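Side-chain contact in mandelate racemase / muconate lactonizing enzyme, C-terminal domain protein (Pseudovibrio sp. JE062, PDB 4JHM), which is of unknown function but belongs to the enolase superfamily, combining an enolase-type N-terminal domain with a C-terminal domain of the TIM-barrel clan: residues E333-T338 with W362-E367. Residues are numbered along the deposited sequence; the frame is centred on the assembly and turned at random.
Sequences ELASKT and WDAVKE
Ala335 meets Ala364 and Val365 mainly through its methyl group, a compact example of a loop closing on a helix through apolar side-chain contacts. Val365 illustrates how the branches of a side chain divide the work. Its CB stands back, 4.3 Å from Ala335 CB. From there CG1, opposite the carbonyl carbon and beside the backbone N (chi1 -60°), reaches to 3.3 Å from that methyl, whereas CG2 turns off to 5.3 Å from Ala335 CB. Ala364 supplies the second support: its CB lies 3.2 Å from Ala335 CB and 3.5 Å from Ala335 CA. The lines from Ala335 CB to Ala364 CB and Val365 CG1 open at about 103°, so the alanine points into the notch between successive residues of the first helical turn.

Backbone geometry presents the methyl. Ser336 N donates to Glu333 O at 3.3 Å, closing a turn close to type II in which Ala335 takes the third position with a positive phi of 45°. A backbone hydrogen bond between Ala335 and Asp361 is the polar tie beside the methyl contacts, joining this turn to the residue preceding the helix, and Asp361 OD1 also accepts from Ala364 N. The turn belongs to the loop joining strands 323-326 and 347-349, facing the start of helix 362-368, which leads into strand 369-376. Leu16 of strand 8-16 touches both Leu334 and Val365, setting the pair against the four-stranded antiparallel sheet.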
loop_
_atom_site.group_PDB
_atom_site.type_symbol
_atom_site.label_atom_id
_atom_site.label_comp_id
_atom_site.label_asym_id
_atom_site.label_seq_id
_atom_site.Cartn_x
_atom_site.Cartn_y
_atom_site.Cartn_z
ATOM N N GLU A 333 -5.915 32.965 -37.180
ATOM C CA GLU A 333 -7.204 33.226 -37.800
ATOM C C GLU A 333 -7.138 33.040 -39.323
ATOM O O GLU A 333 -7.966 33.580 -40.057
ATOM C CB GLU A 333 -7.694 34.628 -37.422
ATOM C CG GLU A 333 -7.983 34.786 -35.934
ATOM C CD GLU A 333 -8.435 36.186 -35.552
ATOM O OE1 GLU A 333 -8.153 37.136 -36.306
ATOM O OE2 GLU A 333 -9.068 36.341 -34.488
ATOM N N LEU A 334 -6.168 32.252 -39.785
ATOM C CA LEU A 334 -5.997 31.971 -41.213
ATOM C C LEU A 334 -7.292 31.554 -41.909
ATOM O O LEU A 334 -8.021 30.693 -41.423
ATOM C CB LEU A 334 -4.949 30.871 -41.425
ATOM C CG LEU A 334 -3.571 31.316 -41.922
ATOM C CD1 LEU A 334 -2.758 31.948 -40.804
ATOM C CD2 LEU A 334 -2.821 30.135 -42.518
ATOM N N ALA A 335 -7.563 32.173 -43.053
ATOM C CA ALA A 335 -8.677 31.777 -43.917
ATOM C C ALA A 335 -9.973 31.519 -43.149
ATOM O O ALA A 335 -10.782 30.678 -43.549
ATOM C CB ALA A 335 -8.295 30.539 -44.714
ATOM N N SER A 336 -10.170 32.248 -42.056
ATOM C CA SER A 336 -11.350 32.060 -41.228
ATOM C C SER A 336 -12.274 33.268 -41.273
ATOM O O SER A 336 -11.843 34.401 -41.075
ATOM C CB SER A 336 -10.949 31.801 -39.782
ATOM O OG SER A 336 -12.089 31.455 -39.015
ATOM N N LYS A 337 -13.554 33.007 -41.519
ATOM C CA LYS A 337 -14.578 34.037 -41.465
ATOM C C LYS A 337 -15.118 34.174 -40.041
ATOM O O LYS A 337 -16.026 34.964 -39.785
ATOM C CB LYS A 337 -15.713 33.687 -42.423
ATOM C CG LYS A 337 -15.285 33.608 -43.878
ATOM C CD LYS A 337 -16.396 33.047 -44.749
ATOM C CE LYS A 337 -16.056 33.171 -46.225
ATOM N NZ LYS A 337 -16.797 32.181 -47.050
ATOM N N THR A 338 -14.555 33.398 -39.121
ATOM C CA THR A 338 -14.989 33.404 -37.732
ATOM C C THR A 338 -13.863 33.877 -36.831
ATOM O O THR A 338 -12.703 33.565 -37.077
ATOM C CB THR A 338 -15.398 31.994 -37.277
ATOM O OG1 THR A 338 -16.439 31.495 -38.129
ATOM C CG2 THR A 338 -15.881 32.016 -35.827
ATOM N N TRP A 362 -12.898 29.469 -48.159
ATOM C CA TRP A 362 -12.321 28.306 -48.824
ATOM C C TRP A 362 -11.428 28.675 -50.002
ATOM O O TRP A 362 -10.648 27.849 -50.483
ATOM C CB TRP A 362 -13.427 27.337 -49.242
ATOM C CG TRP A 362 -14.059 26.692 -48.052
ATOM C CD1 TRP A 362 -15.307 26.925 -47.552
ATOM C CD2 TRP A 362 -13.453 25.730 -47.183
ATOM N NE1 TRP A 362 -15.522 26.153 -46.436
ATOM C CE2 TRP A 362 -14.397 25.411 -46.190
ATOM C CE3 TRP A 362 -12.206 25.102 -47.158
ATOM C CZ2 TRP A 362 -14.131 24.489 -45.174
ATOM C CZ3 TRP A 362 -11.941 24.185 -46.154
ATOM C CH2 TRP A 362 -12.901 23.887 -45.175
ATOM N N ASP A 363 -11.532 29.914 -50.461
ATOM C CA ASP A 363 -10.600 30.413 -51.462
ATOM C C ASP A 363 -9.312 30.844 -50.775
ATOM O O ASP A 363 -8.253 30.890 -51.400
ATOM C CB ASP A 363 -11.213 31.568 -52.259
ATOM C CG ASP A 363 -12.333 31.107 -53.167
ATOM O OD1 ASP A 363 -13.076 30.186 -52.763
ATOM O OD2 ASP A 363 -12.464 31.652 -54.281
ATOM N N ALA A 364 -9.413 31.145 -49.482
ATOM C CA ALA A 364 -8.260 31.569 -48.698
ATOM C C ALA A 364 -7.380 30.374 -48.372
ATOM O O ALA A 364 -6.154 30.460 -48.463
ATOM C CB ALA A 364 -8.707 32.266 -47.421
ATOM N N VAL A 365 -8.003 29.261 -47.993
ATOM C CA VAL A 365 -7.248 28.057 -47.665
ATOM C C VAL A 365 -6.560 27.517 -48.914
ATOM O O VAL A 365 -5.358 27.240 -48.892
ATOM C CB VAL A 365 -8.117 26.952 -47.017
ATOM C CG1 VAL A 365 -8.752 27.450 -45.729
ATOM C CG2 VAL A 365 -9.184 26.457 -47.979
ATOM N N LYS A 366 -7.313 27.382 -50.004
ATOM C CA LYS A 366 -6.730 26.934 -51.262
ATOM C C LYS A 366 -5.434 27.702 -51.485
ATOM O O LYS A 366 -4.395 27.111 -51.775
ATOM C CB LYS A 366 -7.696 27.159 -52.427
ATOM N N GLU A 367 -5.504 29.020 -51.309
ATOM C CA GLU A 367 -4.357 29.914 -51.489
ATOM C C GLU A 367 -3.173 29.600 -50.559
ATOM O O GLU A 367 -2.016 29.707 -50.966
ATOM C CB GLU A 367 -4.804 31.370 -51.296
ATOM C CG GLU A 367 -3.680 32.398 -51.301
ATOM C CD GLU A 367 -2.887 32.409 -52.596
ATOM O OE1 GLU A 367 -3.378 31.869 -53.611
ATOM O OE2 GLU A 367 -1.768 32.963 -52.596
#